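Side-chain contacts in 3-methyladenine dna-glycosylase (Archaeoglobus fulgidus, PDB 2JHN), which is a DNA glycosylase of the HhH-GPD superfamily, joining a TBP-like sheet domain to a mostly helical domain: residues K17-P22 with G33-A38; P25-V30 with K142-F147; A45-A50 with L156-F161; S117-I122 with P162-I167; E173-C178 with R183-I188. The protein carries 1 engineered substitution. One frame throughout, in Å; residues are numbered along the deposited sequence. Where two conformers were deposited one is given.

Contact 1 of 5, residues K17-P22 with G33-A38. With NA (sodium ion), chain F.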
# COMPACT_ATOMS: atom_id res chain seq x y z
N LYS A 17 -9.45 6.84 -4.61
CA LYS A 17 -10.49 5.96 -4.05
C LYS A 17 -9.88 4.75 -3.35
O LYS A 17 -10.51 4.14 -2.49
CB LYS A 17 -11.44 5.48 -5.15
CG LYS A 17 -12.77 6.24 -5.23
CD LYS A 17 -13.56 5.77 -6.46
CE LYS A 17 -13.49 4.26 -6.61
NZ LYS A 17 -14.57 3.59 -5.90
N PHE A 18 -8.65 4.42 -3.73
CA PHE A 18 -7.96 3.29 -3.13
C PHE A 18 -7.74 3.48 -1.63
O PHE A 18 -7.69 2.51 -0.90
CB PHE A 18 -6.62 3.01 -3.82
CG PHE A 18 -6.06 1.66 -3.50
CD1 PHE A 18 -6.52 0.53 -4.19
CD2 PHE A 18 -5.06 1.52 -2.54
CE1 PHE A 18 -6.01 -0.73 -3.89
CE2 PHE A 18 -4.53 0.24 -2.24
CZ PHE A 18 -5.01 -0.87 -2.92
N PHE A 19 -7.63 4.75 -1.20
CA PHE A 19 -7.49 5.11 0.20
C PHE A 19 -8.82 4.93 0.94
O PHE A 19 -9.86 5.41 0.49
CB PHE A 19 -6.98 6.55 0.35
CG PHE A 19 -5.56 6.76 -0.14
CD1 PHE A 19 -4.47 6.27 0.60
CD2 PHE A 19 -5.32 7.41 -1.33
CE1 PHE A 19 -3.16 6.45 0.16
CE2 PHE A 19 -3.98 7.60 -1.79
CZ PHE A 19 -2.91 7.12 -1.04
N VAL A 20 -8.76 4.25 2.07
CA VAL A 20 -9.97 3.81 2.75
C VAL A 20 -10.55 4.91 3.65
O VAL A 20 -11.77 5.07 3.74
CB VAL A 20 -9.70 2.43 3.41
CG1 VAL A 20 -10.08 2.39 4.89
CG2 VAL A 20 -10.33 1.31 2.57
N LEU A 21 -9.68 5.69 4.27
CA LEU A 21 -10.09 6.80 5.13
C LEU A 21 -9.28 8.05 4.76
O LEU A 21 -8.35 8.43 5.48
CB LEU A 21 -9.86 6.45 6.61
CG LEU A 21 -10.83 5.46 7.25
CD1 LEU A 21 -10.20 4.92 8.52
CD2 LEU A 21 -12.17 6.14 7.54
N PRO A 22 -9.65 8.69 3.63
CA PRO A 22 -8.83 9.74 3.02
C PRO A 22 -8.60 10.96 3.92
O PRO A 22 -7.51 11.53 3.90
CB PRO A 22 -9.62 10.10 1.74
CG PRO A 22 -11.00 9.66 1.99
CD PRO A 22 -10.89 8.45 2.87
N GLY A 33 -9.17 16.04 -3.61
CA GLY A 33 -8.38 15.45 -4.69
C GLY A 33 -6.90 15.78 -4.66
O GLY A 33 -6.21 15.57 -5.64
N VAL A 34 -6.42 16.35 -3.54
CA VAL A 34 -5.01 16.61 -3.37
C VAL A 34 -4.48 15.67 -2.29
O VAL A 34 -4.97 15.70 -1.17
CB VAL A 34 -4.72 18.09 -2.97
CG1 VAL A 34 -3.27 18.28 -2.78
CG2 VAL A 34 -5.26 19.06 -4.06
N TRP A 35 -3.50 14.85 -2.66
CA TRP A 35 -2.86 13.90 -1.76
C TRP A 35 -1.66 14.56 -1.08
O TRP A 35 -0.90 15.29 -1.73
CB TRP A 35 -2.37 12.70 -2.59
CG TRP A 35 -1.47 11.72 -1.86
CD1 TRP A 35 -1.86 10.61 -1.17
CD2 TRP A 35 -0.04 11.77 -1.78
NE1 TRP A 35 -0.76 9.97 -0.64
CE2 TRP A 35 0.37 10.66 -1.00
CE3 TRP A 35 0.93 12.66 -2.25
CZ2 TRP A 35 1.70 10.39 -0.72
CZ3 TRP A 35 2.29 12.40 -1.95
CH2 TRP A 35 2.66 11.26 -1.20
N ARG A 36 -1.45 14.26 0.21
CA ARG A 36 -0.24 14.72 0.87
C ARG A 36 0.21 13.88 2.04
O ARG A 36 -0.60 13.20 2.69
CB ARG A 36 -0.36 16.20 1.34
CG ARG A 36 -1.23 16.40 2.54
CD ARG A 36 -1.48 17.93 2.76
NE ARG A 36 -2.01 18.13 4.10
CZ ARG A 36 -3.30 18.18 4.42
NH1 ARG A 36 -4.24 18.09 3.48
NH2 ARG A 36 -3.65 18.34 5.68
N ARG A 37 1.51 13.94 2.29
CA ARG A 37 2.12 13.36 3.49
C ARG A 37 3.51 13.92 3.71
O ARG A 37 4.07 14.58 2.83
CB ARG A 37 2.17 11.82 3.44
CG ARG A 37 3.12 11.22 2.46
CD ARG A 37 2.98 9.67 2.52
NE ARG A 37 3.86 9.05 3.53
CZ ARG A 37 3.75 7.79 3.95
NH1 ARG A 37 2.78 6.99 3.50
NH2 ARG A 37 4.59 7.33 4.86
N ALA A 38 4.05 13.66 4.90
CA ALA A 38 5.43 14.00 5.19
C ALA A 38 6.22 12.74 4.86
O ALA A 38 5.77 11.61 5.16
CB ALA A 38 5.59 14.37 6.65
NA NA F . -5.90 9.03 5.10
O HOH W 1 -5.84 7.72 3.45
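Phe19 and Trp35 make the whole of this contact, and they touch through the far end of the phenyl ring and the pyrrole corner of the indole. Phe19 CZ lies 3.6 Å from Trp35 NE1, with Trp35 CD1 equally near. The planes are close to parallel, 28° apart, but are slid past each other, so the ring centroids stand 5.4 Å apart and there is little overlap. A chi1 of 170° sets Trp35 CG opposite the main-chain nitrogen, and the indole swings off the strand toward the loop.

The second shell bonds the indole N-H. Asp28 OD1 accepts a hydrogen bond from Trp35 NE1, and the Asp28 side chain also packs on Phe19. Asp28 O binds a sodium ion that Leu21 O, two residues beyond Phe19, meets at 2.5 Å; Leu24, Thr26 and a water complete its ligands. The arrangement belongs to the TBP-like domain: a cation-binding loop folded against strand 34-41 of a five-stranded antiparallel sheet.

Contact 2 of 5, residues P25-V30 with K142-F147. With NA (sodium ion), chain F; MBO (mercuribenzoic acid), chain C.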
# COMPACT_ATOMS: atom_id res chain seq x y z
N PRO A 25 -5.29 11.29 8.83
CA PRO A 25 -3.86 11.08 8.51
C PRO A 25 -3.38 9.68 8.85
O PRO A 25 -3.15 9.35 10.02
CB PRO A 25 -3.15 12.14 9.38
CG PRO A 25 -4.28 13.13 9.78
CD PRO A 25 -5.46 12.25 9.94
N THR A 26 -3.26 8.84 7.82
CA THR A 26 -2.99 7.42 8.04
C THR A 26 -1.61 6.85 7.58
O THR A 26 -1.47 5.64 7.55
CB THR A 26 -4.11 6.56 7.38
OG1 THR A 26 -4.25 6.94 6.01
CG2 THR A 26 -5.49 6.70 8.09
N PRO A 27 -0.57 7.67 7.29
CA PRO A 27 -0.40 9.12 7.44
C PRO A 27 -0.96 9.96 6.29
O PRO A 27 -1.02 11.19 6.41
CB PRO A 27 1.12 9.28 7.50
CG PRO A 27 1.60 8.18 6.58
CD PRO A 27 0.67 7.04 6.79
N ASP A 28 -1.34 9.30 5.18
CA ASP A 28 -1.77 10.04 3.99
C ASP A 28 -3.06 10.79 4.29
O ASP A 28 -3.97 10.24 4.93
CB ASP A 28 -2.04 9.11 2.81
CG ASP A 28 -0.92 8.12 2.56
OD1 ASP A 28 -0.31 8.23 1.49
OD2 ASP A 28 -0.67 7.26 3.46
N VAL A 29 -3.15 12.00 3.76
CA VAL A 29 -4.38 12.78 3.73
C VAL A 29 -4.72 13.14 2.29
O VAL A 29 -3.85 13.59 1.53
CB VAL A 29 -4.27 14.09 4.60
CG1 VAL A 29 -5.53 14.95 4.47
CG2 VAL A 29 -4.09 13.74 6.07
N VAL A 30 -5.98 12.93 1.94
CA VAL A 30 -6.48 13.31 0.63
C VAL A 30 -7.67 14.25 0.87
O VAL A 30 -8.66 13.88 1.51
CB VAL A 30 -6.89 12.09 -0.20
CG1 VAL A 30 -7.39 12.55 -1.57
CG2 VAL A 30 -5.69 11.12 -0.36
N LYS A 142 -3.91 6.66 14.85
CA LYS A 142 -3.58 6.91 16.27
C LYS A 142 -2.07 6.97 16.45
O LYS A 142 -1.52 7.89 17.05
CB LYS A 142 -4.16 5.81 17.16
CG LYS A 142 -5.68 5.70 17.15
CD LYS A 142 -6.23 6.35 18.40
CE LYS A 142 -7.72 6.17 18.50
NZ LYS A 142 -8.30 7.37 19.18
N ILE A 143 -1.38 5.99 15.87
CA ILE A 143 0.07 5.91 16.00
C ILE A 143 0.80 7.06 15.28
O ILE A 143 1.82 7.57 15.75
CB ILE A 143 0.53 4.51 15.53
CG1 ILE A 143 -0.01 3.44 16.48
CG2 ILE A 143 2.05 4.45 15.43
CD1 ILE A 143 0.65 3.46 17.82
N VAL A 144 0.28 7.45 14.11
CA VAL A 144 0.84 8.56 13.35
C VAL A 144 0.65 9.86 14.14
O VAL A 144 1.54 10.70 14.19
CB VAL A 144 0.14 8.66 11.96
CG1 VAL A 144 0.44 9.99 11.23
CG2 VAL A 144 0.56 7.47 11.14
N GLY A 145 -0.52 10.00 14.74
CA GLY A 145 -0.87 11.25 15.44
C GLY A 145 0.10 11.46 16.59
O GLY A 145 0.63 12.57 16.80
N ARG A 146 0.39 10.40 17.32
CA ARG A 146 1.21 10.55 18.53
C ARG A 146 2.72 10.43 18.31
O ARG A 146 3.52 11.09 18.99
CB ARG A 146 0.74 9.57 19.60
CG ARG A 146 1.50 9.72 20.94
CD ARG A 146 0.73 9.06 22.05
NE ARG A 146 -0.50 9.79 22.31
CZ ARG A 146 -1.54 9.31 22.98
NH1 ARG A 146 -1.51 8.08 23.50
NH2 ARG A 146 -2.62 10.07 23.14
N PHE A 147 3.11 9.56 17.38
CA PHE A 147 4.51 9.18 17.22
C PHE A 147 5.10 9.53 15.85
O PHE A 147 6.31 9.45 15.64
CB PHE A 147 4.69 7.70 17.58
CG PHE A 147 4.24 7.33 18.99
CD1 PHE A 147 4.90 7.86 20.11
CD2 PHE A 147 3.17 6.47 19.19
CE1 PHE A 147 4.48 7.52 21.42
CE2 PHE A 147 2.74 6.13 20.47
CZ PHE A 147 3.40 6.66 21.60
NA NA F . -5.90 9.03 5.10
HG MBO C . -2.33 7.28 20.08
CE1 MBO C . -3.80 9.01 19.86
CE2 MBO C . -4.94 9.02 20.64
CE3 MBO C . -5.82 10.08 20.50
CE4 MBO C . -5.56 11.09 19.58
CE5 MBO C . -4.40 11.07 18.81
CE6 MBO C . -3.50 10.02 18.95
CZ MBO C . -6.52 12.23 19.43
OZ1 MBO C . -6.22 13.19 18.71
OZ2 MBO C . -7.62 12.16 20.01
O HOH W 1 -5.84 7.72 3.45
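At the junction of the TBP-like domain and the HhH-GPD domain, the sodium-binding loop receives a single valine, Val144, from helix 133-147. Its CB is directed toward the loop, and its two methyls make the closest approaches. CG1, anti to the backbone N (chi1 167°), rests against Pro27 CB at 3.9 Å and against Pro25 O at 3.8 Å, while CG2 lies alongside the peptide leading into Pro27, 4.0 Å from Pro27 N. That peptide is cis; CB of Thr26 is directed away from the helix.

Thr26 serves the other side of the loop, where its OG1 binds the sodium ion at 2.8 Å. Asp28 O is a closer ligand, 2.3 Å from the same ion. Thus a mostly apolar surface, interrupted by the Pro25 carbonyl, faces the helix while oxygen atoms gather round the cation, and no hydrogen bond joins the two segments.

Elsewhere on the same helical turns, Lys142 and Arg146 line the site of the bound mercuribenzoic acid. The mercury lies over one face of the Arg146 guanidinium, off its centre, and Arg146 NH2 is 3.6 Å from CE2 of the ligand ring.

Contact 3 of 5, residues A45-A50 with L156-F161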
# COMPACT_ATOMS: atom_id res chain seq x y z
N ALA A 45 12.22 15.16 7.82
CA ALA A 45 10.88 15.07 7.24
C ALA A 45 10.58 16.29 6.38
O ALA A 45 10.76 17.43 6.81
CB ALA A 45 9.84 14.93 8.31
N VAL A 46 10.14 16.02 5.15
CA VAL A 46 9.71 17.04 4.21
C VAL A 46 8.23 16.89 3.86
O VAL A 46 7.66 15.78 3.96
CB VAL A 46 10.59 17.07 2.92
CG1 VAL A 46 12.03 17.44 3.26
CG2 VAL A 46 10.55 15.73 2.17
N ALA A 47 7.62 18.00 3.48
CA ALA A 47 6.23 18.03 3.02
C ALA A 47 6.21 17.73 1.52
O ALA A 47 7.01 18.28 0.74
CB ALA A 47 5.61 19.41 3.30
N VAL A 48 5.33 16.82 1.11
CA VAL A 48 5.10 16.54 -0.31
C VAL A 48 3.59 16.50 -0.54
O VAL A 48 2.86 15.94 0.28
CB VAL A 48 5.73 15.20 -0.79
CG1 VAL A 48 5.45 14.98 -2.28
CG2 VAL A 48 7.25 15.20 -0.57
N MET A 49 3.13 17.12 -1.63
CA MET A 49 1.74 16.98 -2.05
C MET A 49 1.70 16.79 -3.56
O MET A 49 2.63 17.18 -4.27
CB MET A 49 0.89 18.18 -1.62
CG MET A 49 1.12 19.40 -2.45
SD MET A 49 0.39 20.87 -1.71
CE MET A 49 -1.32 20.62 -2.06
N ALA A 50 0.64 16.17 -4.04
CA ALA A 50 0.52 15.89 -5.47
C ALA A 50 -0.94 15.88 -5.89
O ALA A 50 -1.81 15.52 -5.12
CB ALA A 50 1.20 14.56 -5.84
N LEU A 156 -0.56 24.21 5.74
CA LEU A 156 -1.05 22.83 5.80
C LEU A 156 -0.20 21.92 6.68
O LEU A 156 1.00 22.07 6.74
CB LEU A 156 -1.10 22.23 4.39
CG LEU A 156 -2.29 22.65 3.54
CD1 LEU A 156 -2.14 22.14 2.12
CD2 LEU A 156 -3.59 22.13 4.18
N LYS A 157 -0.86 20.97 7.33
CA LYS A 157 -0.13 20.00 8.13
C LYS A 157 0.12 18.72 7.31
O LYS A 157 -0.80 18.20 6.68
CB LYS A 157 -0.91 19.69 9.41
CG LYS A 157 -1.02 20.89 10.37
CD LYS A 157 -1.96 20.55 11.51
CE LYS A 157 -2.38 21.79 12.30
NZ LYS A 157 -2.83 21.37 13.65
N PHE A 158 1.37 18.24 7.31
CA PHE A 158 1.76 17.00 6.62
C PHE A 158 2.21 15.96 7.65
O PHE A 158 3.09 16.24 8.48
CB PHE A 158 2.91 17.25 5.65
CG PHE A 158 2.58 18.20 4.53
CD1 PHE A 158 2.45 17.73 3.21
CD2 PHE A 158 2.40 19.58 4.77
CE1 PHE A 158 2.13 18.62 2.15
CE2 PHE A 158 2.08 20.46 3.73
CZ PHE A 158 1.95 19.98 2.41
N TYR A 159 1.64 14.75 7.58
CA TYR A 159 1.91 13.72 8.59
C TYR A 159 2.74 12.59 7.97
O TYR A 159 2.56 12.25 6.80
CB TYR A 159 0.58 13.19 9.15
CG TYR A 159 -0.36 14.30 9.64
CD1 TYR A 159 -0.39 14.68 10.99
CD2 TYR A 159 -1.21 14.96 8.75
CE1 TYR A 159 -1.26 15.73 11.44
CE2 TYR A 159 -2.06 15.98 9.18
CZ TYR A 159 -2.09 16.35 10.51
OH TYR A 159 -2.97 17.38 10.88
N GLY A 160 3.67 12.04 8.76
CA GLY A 160 4.50 10.89 8.33
C GLY A 160 4.30 9.66 9.22
O GLY A 160 3.88 9.78 10.37
N PHE A 161 4.59 8.47 8.69
CA PHE A 161 4.56 7.28 9.52
C PHE A 161 5.77 7.32 10.49
O PHE A 161 6.85 7.73 10.10
CB PHE A 161 4.60 5.98 8.68
CG PHE A 161 4.18 4.77 9.47
CD1 PHE A 161 2.83 4.51 9.68
CD2 PHE A 161 5.14 3.92 10.05
CE1 PHE A 161 2.44 3.41 10.44
CE2 PHE A 161 4.75 2.83 10.82
CZ PHE A 161 3.41 2.57 11.01
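Phe158 presents one face of its ring to Ala47, whose methyl sits over the centre. Ala47 CB is 3.4 Å from the centroid of the Phe158 ring and only 7° from its normal, a textbook CH-pi contact. The rim of the same ring is used too: Val48 O lies in the ring plane, 3.3 Å from Phe158 CE1, where the electropositive ring edge can meet the carbonyl oxygen. Met49 CB joins it at that edge, 4.0 Å from Phe158 CE1. Phe158 reaches strand 44-54 with CG anti to its own carbonyl carbon (chi1 -63°). Alternation along that strand explains the choice of partners: CB of Ala47 and of Met49 is directed toward strand 156-159, whereas CB of Val48 is directed away and its carbonyl is offered instead.

The short segments 45-50 and 156-159 run at 109°, axes 7.4 Å apart at closest, and no hydrogen bond joins them. Strand 156-159, paired with 150-153 in a two-stranded sheet, crosses strand 44-54 and is bonded to strand 34-41 through Ala38 and Arg36, with Arg36 and Trp153 also packing on Phe158.

Contact 4 of 5, residues S117-I122 with P162-I167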
# COMPACT_ATOMS: atom_id res chain seq x y z
N SER A 117 7.88 3.18 3.04
CA SER A 117 9.10 2.52 3.52
C SER A 117 8.77 1.08 3.86
O SER A 117 7.61 0.75 4.15
CB SER A 117 9.70 3.21 4.77
OG SER A 117 8.90 3.01 5.96
N VAL A 118 9.80 0.22 3.86
CA VAL A 118 9.62 -1.18 4.26
C VAL A 118 9.11 -1.29 5.70
O VAL A 118 8.21 -2.09 6.00
CB VAL A 118 10.97 -1.95 4.13
CG1 VAL A 118 10.88 -3.37 4.75
CG2 VAL A 118 11.38 -2.01 2.66
N PHE A 119 9.72 -0.51 6.60
CA PHE A 119 9.25 -0.47 7.98
C PHE A 119 7.76 -0.17 8.10
O PHE A 119 7.04 -0.88 8.79
CB PHE A 119 10.03 0.55 8.84
CG PHE A 119 9.58 0.56 10.26
CD1 PHE A 119 9.69 -0.60 11.03
CD2 PHE A 119 9.03 1.70 10.83
CE1 PHE A 119 9.28 -0.63 12.35
CE2 PHE A 119 8.60 1.69 12.20
CZ PHE A 119 8.73 0.54 12.94
N GLU A 120 7.28 0.87 7.40
CA GLU A 120 5.86 1.20 7.43
C GLU A 120 5.00 0.03 6.92
O GLU A 120 3.97 -0.30 7.51
CB GLU A 120 5.60 2.49 6.65
CG GLU A 120 4.11 2.84 6.49
CD GLU A 120 3.86 4.00 5.54
OE1 GLU A 120 4.82 4.57 4.97
OE2 GLU A 120 2.64 4.34 5.36
N GLY A 121 5.42 -0.58 5.80
CA GLY A 121 4.69 -1.72 5.22
C GLY A 121 4.59 -2.90 6.17
O GLY A 121 3.51 -3.48 6.33
N ILE A 122 5.70 -3.27 6.83
CA ILE A 122 5.65 -4.36 7.80
C ILE A 122 4.75 -4.03 9.01
O ILE A 122 3.89 -4.85 9.38
CB ILE A 122 7.07 -4.83 8.29
CG1 ILE A 122 7.92 -5.32 7.10
CG2 ILE A 122 6.92 -5.96 9.36
CD1 ILE A 122 9.41 -5.49 7.44
N PRO A 162 5.58 6.90 11.75
CA PRO A 162 6.69 6.87 12.74
C PRO A 162 7.96 6.19 12.22
O PRO A 162 7.86 5.13 11.57
CB PRO A 162 6.08 6.08 13.90
CG PRO A 162 4.61 6.41 13.82
CD PRO A 162 4.31 6.46 12.34
N THR A 163 9.12 6.80 12.49
CA THR A 163 10.43 6.23 12.17
C THR A 163 10.66 5.04 13.09
O THR A 163 9.97 4.91 14.10
CB THR A 163 11.59 7.24 12.39
OG1 THR A 163 11.57 7.67 13.76
CG2 THR A 163 11.47 8.46 11.44
N GLN A 164 11.62 4.17 12.76
CA GLN A 164 11.95 3.06 13.67
C GLN A 164 12.35 3.58 15.06
O GLN A 164 11.92 3.04 16.07
CB GLN A 164 13.04 2.15 13.07
CG GLN A 164 12.60 1.50 11.75
CD GLN A 164 13.68 0.65 11.14
OE1 GLN A 164 13.93 0.71 9.94
NE2 GLN A 164 14.34 -0.18 11.98
N GLU A 165 13.10 4.67 15.06
CA GLU A 165 13.51 5.37 16.30
C GLU A 165 12.36 5.83 17.20
O GLU A 165 12.41 5.64 18.41
CB GLU A 165 14.40 6.57 15.94
CG GLU A 165 15.77 6.17 15.41
CD GLU A 165 15.85 6.08 13.88
OE1 GLU A 165 14.80 6.02 13.17
OE2 GLU A 165 16.99 6.06 13.37
N ALA A 166 11.33 6.42 16.57
CA ALA A 166 10.14 6.91 17.24
C ALA A 166 9.35 5.77 17.88
O ALA A 166 8.82 5.92 18.97
CB ALA A 166 9.25 7.70 16.25
N ILE A 167 9.29 4.64 17.17
CA ILE A 167 8.65 3.42 17.68
C ILE A 167 9.37 2.80 18.89
O ILE A 167 8.73 2.37 19.86
CB ILE A 167 8.48 2.37 16.53
CG1 ILE A 167 7.46 2.90 15.52
CG2 ILE A 167 8.07 0.98 17.07
CD1 ILE A 167 6.05 3.19 16.11
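Helices 118-127 and 164-177 approach each other at their first turns, where the CA atoms of Phe119 and Gln164 stand 7.2 Å apart. Phe119 bridges the gap. Its chi1 of -178° extends CG directly away from the main-chain nitrogen, and the ring reaches from the first helix to the beginning of the second.

The aliphatic part of Gln164 crosses one face of the ring. Gln164 CG is 3.6 Å from the centroid of the Phe119 ring and 15° off the normal, so a CH-pi contact forms, displaced somewhat toward the rim. The amide lies beyond, its plane turned 29° from the ring, and Gln164 NE2 is satisfied elsewhere by Ala192 O and Glu194 O. These two acceptors are consistent with a fixed amide orientation.

Such packing is part of the helical HhH-GPD fold, in which Ile191 and Ala192 of helix 182-192 also touch the phenyl. The ring edge has different company: Ile167 CG1 is 3.7 Å from Phe119 CE2, and Pro162 O, also in the ring plane, is 3.6 Å from that carbon.

Both helices begin with a side-chain N-cap. Ser117 OG accepts from Glu120 N at 3.0 Å, and Thr163 OG1 accepts from Ala166 N at 3.1 Å. Glu120, facing elsewhere, forms a salt bridge to Arg37 of the sheet domain.

Contact 5 of 5, residues E173-C178 with R183-I188. With MBO (mercuribenzoic acid), chain C.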
# COMPACT_ATOMS: atom_id res chain seq x y z
N GLU A 173 4.38 -0.33 25.55
CA GLU A 173 3.25 0.29 26.24
C GLU A 173 2.64 1.48 25.50
O GLU A 173 1.43 1.69 25.57
CB GLU A 173 3.62 0.70 27.68
CG GLU A 173 3.70 -0.47 28.65
CD GLU A 173 2.42 -1.32 28.68
OE1 GLU A 173 1.29 -0.75 28.72
OE2 GLU A 173 2.57 -2.56 28.65
N GLY A 174 3.47 2.25 24.81
CA GLY A 174 2.98 3.42 24.05
C GLY A 174 2.09 2.99 22.89
O GLY A 174 1.06 3.61 22.62
N LEU A 175 2.49 1.92 22.21
CA LEU A 175 1.68 1.30 21.15
C LEU A 175 0.38 0.71 21.70
O LEU A 175 -0.67 0.88 21.09
CB LEU A 175 2.48 0.25 20.35
CG LEU A 175 3.75 0.75 19.66
CD1 LEU A 175 4.39 -0.36 18.83
CD2 LEU A 175 3.53 1.99 18.81
N ARG A 176 0.44 0.04 22.86
CA ARG A 176 -0.77 -0.52 23.49
C ARG A 176 -1.74 0.59 23.84
O ARG A 176 -2.95 0.42 23.68
CB ARG A 176 -0.47 -1.35 24.75
CG ARG A 176 0.40 -2.59 24.52
CD ARG A 176 0.55 -3.38 25.81
NE ARG A 176 -0.74 -3.90 26.23
CZ ARG A 176 -1.01 -4.34 27.46
NH1 ARG A 176 -0.07 -4.31 28.41
NH2 ARG A 176 -2.22 -4.80 27.75
N GLU A 177 -1.21 1.71 24.32
CA GLU A 177 -2.03 2.88 24.64
C GLU A 177 -2.82 3.39 23.45
O GLU A 177 -3.96 3.82 23.59
CB GLU A 177 -1.16 3.98 25.24
CG GLU A 177 -0.67 3.61 26.65
CD GLU A 177 0.31 4.62 27.26
OE1 GLU A 177 0.62 5.69 26.65
OE2 GLU A 177 0.78 4.31 28.38
N CYS A 178 -2.23 3.30 22.26
CA CYS A 178 -2.89 3.77 21.05
C CYS A 178 -3.94 2.76 20.53
O CYS A 178 -4.69 3.06 19.61
CB CYS A 178 -1.84 4.07 19.96
SG CYS A 178 -0.78 5.55 20.26
N ARG A 183 0.87 -8.33 21.87
CA ARG A 183 1.78 -9.07 20.98
C ARG A 183 2.13 -8.27 19.73
O ARG A 183 3.29 -8.27 19.32
CB ARG A 183 1.23 -10.46 20.59
CG ARG A 183 2.28 -11.36 19.90
CD ARG A 183 3.51 -11.55 20.80
NE ARG A 183 4.84 -11.44 20.17
CZ ARG A 183 5.16 -11.75 18.91
NH1 ARG A 183 4.26 -12.19 18.05
NH2 ARG A 183 6.42 -11.60 18.51
N LYS A 184 1.13 -7.61 19.14
CA LYS A 184 1.35 -6.74 17.96
C LYS A 184 2.37 -5.65 18.31
O LYS A 184 3.40 -5.49 17.63
CB LYS A 184 0.03 -6.10 17.45
CG LYS A 184 -0.81 -6.97 16.48
CD LYS A 184 -2.13 -6.32 16.12
CE LYS A 184 -3.01 -7.27 15.31
NZ LYS A 184 -4.27 -6.61 14.90
N ALA A 185 2.12 -4.93 19.40
CA ALA A 185 3.07 -3.94 19.91
C ALA A 185 4.45 -4.52 20.10
O ALA A 185 5.45 -3.94 19.69
CB ALA A 185 2.55 -3.31 21.24
N GLU A 186 4.52 -5.71 20.69
CA GLU A 186 5.76 -6.42 20.88
C GLU A 186 6.50 -6.74 19.57
O GLU A 186 7.70 -6.55 19.46
CB GLU A 186 5.49 -7.71 21.65
CG GLU A 186 5.30 -7.47 23.13
CD GLU A 186 5.28 -8.76 23.93
OE1 GLU A 186 4.96 -9.83 23.35
OE2 GLU A 186 5.57 -8.69 25.15
N LEU A 187 5.75 -7.20 18.57
CA LEU A 187 6.34 -7.57 17.28
C LEU A 187 6.84 -6.32 16.51
O LEU A 187 7.92 -6.34 15.93
CB LEU A 187 5.33 -8.38 16.48
CG LEU A 187 5.78 -9.03 15.16
CD1 LEU A 187 7.06 -9.85 15.35
CD2 LEU A 187 4.64 -9.85 14.57
N ILE A 188 6.04 -5.25 16.51
CA ILE A 188 6.43 -4.00 15.85
C ILE A 188 7.71 -3.43 16.47
O ILE A 188 8.64 -3.05 15.77
CB ILE A 188 5.25 -2.99 15.80
CG1 ILE A 188 4.15 -3.55 14.87
CG2 ILE A 188 5.76 -1.59 15.36
CD1 ILE A 188 2.85 -2.79 14.88
HG MBO C . -2.33 7.28 20.08
CE1 MBO C . -3.80 9.01 19.86
CE2 MBO C . -4.94 9.02 20.64
CE3 MBO C . -5.82 10.08 20.50
CE4 MBO C . -5.56 11.09 19.58
CE5 MBO C . -4.40 11.07 18.81
CE6 MBO C . -3.50 10.02 18.95
CZ MBO C . -6.52 12.23 19.43
OZ1 MBO C . -6.22 13.19 18.71
OZ2 MBO C . -7.62 12.16 20.01
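In Leu175, chi1 of -59° and an extended chi2 of -176° carry CD1 out to Ile188, while Ile188 answers with CG2, the branch set opposite its own backbone N. Leu175 CD1 and Ile188 CG2 meet at 3.9 Å. Beside them, the small Ala185 is the point where the backbones are nearest, its CA 5.6 Å from Leu175 CA; Ala185 CB is 3.7 Å from Leu175 CB and 4.0 Å from Arg176 CG. The axes of segments 173-177 and 183-188 approach to 8.6 Å and run at 134°, as the short link between helices 164-177 and 182-192 in this helical domain folds the chain back on itself. Ile167 and Ile126 extend the apolar packing around Ile188.

The charged end of Arg176 turns back along its own helix. Arg176 NH1 gives a hydrogen bond of 3.2 Å to Glu173 OE2, on the syn side of the carboxylate, with that oxygen 17° out of the guanidinium plane. Arg182 shares it. Cys178 SG, on the same segment, binds the mercury of mercuribenzoic acid at 2.3 Å.

The contact across the two segments is therefore made by aliphatic groups, with no hydrogen bond, and depends on close fit and burial, whereas Arg176, Glu173 and Glu186 form salt bridges within their own segments or with Arg182 at the start of helix 182-192.

Overall arrangement
Contacts 2 to 5 are largely buried and contact 1 only partly so, yet their chemistry varies. Contacts 1 and 2 share the sodium ion, and their centres are about 11 Å apart; one is aromatic, the other aliphatic at the domain junction. Contact 3, like contact 2, joins the two family regions, and both meet at Tyr159 and Gly160. Contacts 4 and 5 both use helix 164-177, where Ile167 touches Leu175 and Ile188. Ring-face packing marks contacts 3 and 4, simple methyl packing contact 5, whose centre is about 25 Å from that of contact 1. Contacts 2 and 5 both reach mercuribenzoic acid, through Lys142 and Arg146 and through Cys178.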